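Local coordinates for protein short-chain type dehydrogenase/reductase (Mycobacterium ulcerans, PDB 3SVT) that probably acts as an NAD(P)-dependent oxidoreductase of the short-chain dehydrogenase/reductase family, built on a Rossmann fold, at residues B[76-81]-B[128-133]; B[190-195]-B[235-240]. All coordinates share one frame; numbering follows the deposited sequence.

Contact 1: residues B[76-81]-B[128-133]; sequences DETARA and MYVLKH
Two helices on the same face of the Rossmann-fold sheet meet here, T78 and A79 of helix 75-89 against Y129, V130 and H133 of helix 113-140. The segment axes approach to 9.1 Å and cross at -37°, running in roughly the same direction. The residues of 76-81 that touch the other helix are small, consistent with this spacing. T78 points its methyl at the other helix: CG2 is anti to the backbone N (chi1 -60° for OG1), which leaves OG1 to a weak hydrogen bond with N74 O. The methyl rests on the backbone between two residues, with T78 CG2 3.6 Å from Y129 C. T78 CG2 also lies 3.7 Å from V130 CG2. Y129 touches T78 through its CB; its ring leads away, and its OH is hydrogen-bonded to R117 NH1 of the second subunit. K132 and H133 both reach E75, by a salt bridge and a hydrogen bond to OE2. The bond from H133 NE2 helps fix the rotation of the imidazole. A79 then closes one face of that ring in a CH-pi contact: A79 CB stands 3.9 Å from the H133 ring centroid, 11° off the normal.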
loop_
_atom_site.group_PDB
_atom_site.type_symbol
_atom_site.label_atom_id
_atom_site.label_comp_id
_atom_site.label_asym_id
_atom_site.label_seq_id
_atom_site.Cartn_x
_atom_site.Cartn_y
_atom_site.Cartn_z
ATOM N N ASP B 76 24.288 -19.808 -14.360
ATOM C CA ASP B 76 24.486 -21.082 -15.059
ATOM C C ASP B 76 24.117 -22.236 -14.134
ATOM O O ASP B 76 23.485 -23.203 -14.562
ATOM C CB ASP B 76 25.937 -21.231 -15.558
ATOM C CG ASP B 76 26.973 -21.049 -14.444
ATOM O OD1 ASP B 76 26.675 -20.432 -13.377
ATOM O OD2 ASP B 76 28.111 -21.505 -14.647
ATOM N N GLU B 77 24.482 -22.112 -12.862
ATOM C CA GLU B 77 24.195 -23.167 -11.883
ATOM C C GLU B 77 22.709 -23.300 -11.619
ATOM O O GLU B 77 22.189 -24.415 -11.558
ATOM C CB GLU B 77 24.931 -22.916 -10.578
ATOM C CG GLU B 77 26.424 -23.028 -10.711
ATOM C CD GLU B 77 27.119 -23.056 -9.365
ATOM O OE1 GLU B 77 26.556 -23.603 -8.393
ATOM O OE2 GLU B 77 28.227 -22.536 -9.278
ATOM N N THR B 78 22.037 -22.150 -11.491
ATOM C CA THR B 78 20.554 -22.069 -11.404
ATOM C C THR B 78 19.857 -22.672 -12.631
ATOM O O THR B 78 18.914 -23.450 -12.510
ATOM C CB THR B 78 20.125 -20.579 -11.228
ATOM O OG1 THR B 78 20.722 -20.065 -10.022
ATOM C CG2 THR B 78 18.580 -20.405 -11.167
ATOM N N ALA B 79 20.332 -22.323 -13.815
ATOM C CA ALA B 79 19.742 -22.834 -15.051
ATOM C C ALA B 79 19.864 -24.361 -15.140
ATOM O O ALA B 79 18.959 -25.056 -15.627
ATOM C CB ALA B 79 20.416 -22.159 -16.271
ATOM N N ARG B 80 20.992 -24.887 -14.676
ATOM C CA ARG B 80 21.243 -26.334 -14.742
ATOM C C ARG B 80 20.311 -27.101 -13.816
ATOM O O ARG B 80 19.782 -28.142 -14.179
ATOM C CB ARG B 80 22.665 -26.662 -14.339
ATOM C CG ARG B 80 23.678 -26.453 -15.422
ATOM C CD ARG B 80 24.923 -27.227 -15.083
ATOM N NE ARG B 80 26.153 -26.520 -15.423
ATOM C CZ ARG B 80 26.545 -26.208 -16.663
ATOM N NH1 ARG B 80 25.789 -26.493 -17.727
ATOM N NH2 ARG B 80 27.705 -25.580 -16.839
ATOM N N ALA B 81 20.131 -26.553 -12.623
ATOM C CA ALA B 81 19.245 -27.109 -11.631
ATOM C C ALA B 81 17.819 -27.112 -12.119
ATOM O O ALA B 81 17.081 -28.056 -11.877
ATOM C CB ALA B 81 19.369 -26.301 -10.335
ATOM N N MET B 128 16.012 -13.366 -9.493
ATOM C CA MET B 128 15.743 -13.176 -10.898
ATOM C C MET B 128 16.155 -14.401 -11.704
ATOM O O MET B 128 15.396 -14.884 -12.550
ATOM C CB MET B 128 16.459 -11.945 -11.410
ATOM C CG MET B 128 16.135 -11.629 -12.804
ATOM S SD MET B 128 17.028 -12.527 -14.127
ATOM C CE MET B 128 18.507 -11.544 -14.288
ATOM N N TYR B 129 17.344 -14.935 -11.417
ATOM C CA TYR B 129 17.787 -16.130 -12.155
ATOM C C TYR B 129 16.825 -17.306 -11.948
ATOM O O TYR B 129 16.442 -17.988 -12.913
ATOM C CB TYR B 129 19.211 -16.550 -11.816
ATOM C CG TYR B 129 20.253 -15.467 -11.882
ATOM C CD1 TYR B 129 20.184 -14.447 -12.808
ATOM C CD2 TYR B 129 21.323 -15.478 -11.013
ATOM C CE1 TYR B 129 21.153 -13.471 -12.851
ATOM C CE2 TYR B 129 22.274 -14.512 -11.049
ATOM C CZ TYR B 129 22.185 -13.504 -11.964
ATOM O OH TYR B 129 23.162 -12.529 -11.991
ATOM N N VAL B 130 16.439 -17.540 -10.696
ATOM C CA VAL B 130 15.522 -18.623 -10.394
ATOM C C VAL B 130 14.195 -18.458 -11.126
ATOM O O VAL B 130 13.697 -19.404 -11.732
ATOM C CB VAL B 130 15.299 -18.781 -8.872
ATOM C CG1 VAL B 130 14.177 -19.770 -8.589
ATOM C CG2 VAL B 130 16.604 -19.288 -8.204
ATOM N N LEU B 131 13.648 -17.246 -11.098
ATOM C CA LEU B 131 12.358 -16.978 -11.730
ATOM C C LEU B 131 12.435 -17.055 -13.272
ATOM O O LEU B 131 11.573 -17.664 -13.901
ATOM C CB LEU B 131 11.845 -15.623 -11.286
ATOM C CG LEU B 131 10.477 -15.121 -11.810
ATOM C CD1 LEU B 131 9.253 -15.763 -11.151
ATOM C CD2 LEU B 131 10.410 -13.651 -11.632
ATOM N N LYS B 132 13.463 -16.429 -13.856
ATOM C CA LYS B 132 13.685 -16.429 -15.296
ATOM C C LYS B 132 13.612 -17.841 -15.835
ATOM O O LYS B 132 12.830 -18.132 -16.732
ATOM C CB LYS B 132 15.060 -15.824 -15.592
ATOM C CG LYS B 132 15.477 -15.697 -17.077
ATOM C CD LYS B 132 16.805 -14.988 -17.176
ATOM C CE LYS B 132 17.454 -15.072 -18.549
ATOM N NZ LYS B 132 18.857 -14.505 -18.502
ATOM N N HIS B 133 14.428 -18.725 -15.271
ATOM C CA HIS B 133 14.576 -20.055 -15.834
ATOM C C HIS B 133 13.450 -20.998 -15.444
ATOM O O HIS B 133 12.994 -21.816 -16.272
ATOM C CB HIS B 133 15.970 -20.613 -15.504
ATOM C CG HIS B 133 17.070 -19.866 -16.188
ATOM N ND1 HIS B 133 17.422 -20.111 -17.496
ATOM C CD2 HIS B 133 17.854 -18.838 -15.773
ATOM C CE1 HIS B 133 18.391 -19.287 -17.852
ATOM N NE2 HIS B 133 18.671 -18.500 -16.824
#

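Contact 2: residues B[190-195]-B[235-240]; sequences NSIRPG and MFLLSD
L237 reaches from the last turn of helix 227-238 to N190 and I192 on strand 187-198. Its CB points toward the strand. CG is anti to the carbonyl carbon (chi1 -68°), and beyond it the fork sends CD1 to both strand residues and CD2 to N190 alone. L237 CD1 is 3.9 Å from I192 CG1, and the I192 CD1 methyl lies 4.1 Å from the same L237 CD1. These two side chains pass each other in opposite directions, and L237 touches I192 through CD1. L237 CD1 also meets N190 CB at 4.0 Å. The CD2 methyl of L237 takes a separate course and comes to 4.1 Å from N190 ND2. This is a van der Waals contact with an amide whose polar atoms are bonded elsewhere: N190 OD1 accepts from Q248 N, and ND2 donates to V245 O. Those two bonds hold the buried amide in place beside the leucine. I192 also packs on M233 and A234, one turn earlier in the helix. At the helix end, F236 O accepts from both N and OG of S239, the first residue to leave helical geometry; S239 OG is 2.8 Å from F236 O. F236 itself stacks on F236 of the third subunit. A helix packed by its apolar side chains on a parallel central sheet is characteristic of the Rossmann fold of short-chain dehydrogenases/reductases.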
loop_
_atom_site.group_PDB
_atom_site.type_symbol
_atom_site.label_atom_id
_atom_site.label_comp_id
_atom_site.label_asym_id
_atom_site.label_seq_id
_atom_site.Cartn_x
_atom_site.Cartn_y
_atom_site.Cartn_z
ATOM N N ASN B 190 3.478 -15.296 -6.626
ATOM C CA ASN B 190 3.078 -14.659 -5.379
ATOM C C ASN B 190 4.262 -14.580 -4.419
ATOM O O ASN B 190 5.231 -15.343 -4.545
ATOM C CB ASN B 190 1.926 -15.438 -4.701
ATOM C CG ASN B 190 0.649 -15.481 -5.530
ATOM O OD1 ASN B 190 -0.058 -14.493 -5.621
ATOM N ND2 ASN B 190 0.333 -16.643 -6.101
ATOM N N SER B 191 4.176 -13.665 -3.455
ATOM C CA SER B 191 5.185 -13.531 -2.397
ATOM C C SER B 191 4.561 -13.801 -1.018
ATOM O O SER B 191 3.432 -13.401 -0.739
ATOM C CB SER B 191 5.823 -12.146 -2.407
ATOM O OG SER B 191 6.650 -11.987 -1.263
ATOM N N ILE B 192 5.320 -14.487 -0.166
ATOM C CA ILE B 192 5.037 -14.596 1.240
ATOM C C ILE B 192 6.065 -13.787 2.053
ATOM O O ILE B 192 7.267 -13.985 1.872
ATOM C CB ILE B 192 5.077 -16.070 1.717
ATOM C CG1 ILE B 192 4.087 -16.931 0.908
ATOM C CG2 ILE B 192 4.790 -16.163 3.205
ATOM C CD1 ILE B 192 4.283 -18.396 1.099
ATOM N N ARG B 193 5.593 -12.937 2.974
ATOM C CA ARG B 193 6.475 -12.221 3.910
ATOM C C ARG B 193 6.304 -12.751 5.336
ATOM O O ARG B 193 5.385 -12.314 6.028
ATOM C CB ARG B 193 6.101 -10.740 3.939
ATOM C CG ARG B 193 6.437 -9.935 2.666
ATOM C CD ARG B 193 5.759 -8.574 2.853
ATOM N NE ARG B 193 6.068 -7.561 1.875
ATOM C CZ ARG B 193 5.261 -6.526 1.593
ATOM N NH1 ARG B 193 4.057 -6.385 2.152
ATOM N NH2 ARG B 193 5.650 -5.654 0.707
ATOM N N PRO B 194 7.151 -13.695 5.768
ATOM C CA PRO B 194 7.082 -14.179 7.132
ATOM C C PRO B 194 7.541 -13.146 8.148
ATOM O O PRO B 194 8.397 -12.315 7.843
ATOM C CB PRO B 194 8.050 -15.370 7.151
ATOM C CG PRO B 194 8.567 -15.537 5.794
ATOM C CD PRO B 194 8.159 -14.399 4.960
ATOM N N GLY B 195 6.983 -13.204 9.349
ATOM C CA GLY B 195 7.447 -12.367 10.449
ATOM C C GLY B 195 8.553 -13.113 11.198
ATOM O O GLY B 195 9.447 -13.697 10.597
ATOM N N MET B 235 2.238 -24.096 0.392
ATOM C CA MET B 235 1.542 -25.233 -0.200
ATOM C C MET B 235 0.159 -24.833 -0.696
ATOM O O MET B 235 -0.268 -25.227 -1.790
ATOM C CB MET B 235 1.472 -26.412 0.790
ATOM C CG MET B 235 2.841 -27.045 1.087
ATOM S SD MET B 235 2.832 -28.377 2.311
ATOM C CE MET B 235 1.776 -29.519 1.471
ATOM N N PHE B 236 -0.552 -24.043 0.091
ATOM C CA PHE B 236 -1.830 -23.517 -0.387
ATOM C C PHE B 236 -1.654 -22.729 -1.680
ATOM O O PHE B 236 -2.376 -22.963 -2.643
ATOM C CB PHE B 236 -2.505 -22.636 0.661
ATOM C CG PHE B 236 -3.738 -21.935 0.146
ATOM C CD1 PHE B 236 -4.889 -22.643 -0.132
ATOM C CD2 PHE B 236 -3.729 -20.572 -0.100
ATOM C CE1 PHE B 236 -6.001 -22.019 -0.638
ATOM C CE2 PHE B 236 -4.863 -19.949 -0.601
ATOM C CZ PHE B 236 -5.988 -20.695 -0.867
ATOM N N LEU B 237 -0.676 -21.826 -1.726
ATOM C CA LEU B 237 -0.482 -21.054 -2.958
ATOM C C LEU B 237 -0.004 -21.909 -4.162
ATOM O O LEU B 237 -0.274 -21.547 -5.294
ATOM C CB LEU B 237 0.474 -19.912 -2.752
ATOM C CG LEU B 237 0.024 -18.772 -1.855
ATOM C CD1 LEU B 237 1.216 -17.868 -1.599
ATOM C CD2 LEU B 237 -1.165 -17.989 -2.477
ATOM N N LEU B 238 0.719 -23.015 -3.911
ATOM C CA LEU B 238 1.097 -23.936 -4.999
ATOM C C LEU B 238 -0.092 -24.735 -5.527
ATOM O O LEU B 238 -0.059 -25.186 -6.664
ATOM C CB LEU B 238 2.186 -24.919 -4.557
ATOM C CG LEU B 238 3.573 -24.369 -4.260
ATOM C CD1 LEU B 238 4.412 -25.401 -3.498
ATOM C CD2 LEU B 238 4.247 -23.884 -5.551
ATOM N N SER B 239 -1.101 -24.943 -4.676
ATOM C CA SER B 239 -2.192 -25.855 -4.951
ATOM C C SER B 239 -3.224 -25.231 -5.869
ATOM O O SER B 239 -3.294 -23.988 -6.033
ATOM C CB SER B 239 -2.893 -26.283 -3.653
ATOM O OG SER B 239 -3.854 -25.296 -3.256
ATOM N N ASP B 240 -4.071 -26.098 -6.418
ATOM C CA ASP B 240 -5.141 -25.669 -7.294
ATOM C C ASP B 240 -6.243 -24.898 -6.559
ATOM O O ASP B 240 -7.051 -24.222 -7.191
ATOM C CB ASP B 240 -5.764 -26.873 -7.998
ATOM C CG ASP B 240 -4.780 -27.594 -8.922
ATOM O OD1 ASP B 240 -3.693 -27.050 -9.236
ATOM O OD2 ASP B 240 -5.115 -28.712 -9.348
#

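In the fold
From the N terminus, the chain first lays down strands 13-17, 37-42 and 64-69 with their helices, then enters helix 75-89. Contact 1 closes a loop of 46 residues that includes strand 94-97 and the start of helix 113-140. The chain continues through strand 144-149 and helix 163-182 before contact 2 opens at strand 187-198. Contact 2 closes a second loop, of 39 residues, when helix 227-238 returns to that strand. The two loops follow in series and neither nest nor cross. Contact 1 joins helix to helix; contact 2 joins helix to sheet. Their centres lie about 20 Å apart and their nearest atoms about 7 Å. Strand 144-149 lies between them in the fold, touching V130 and I192.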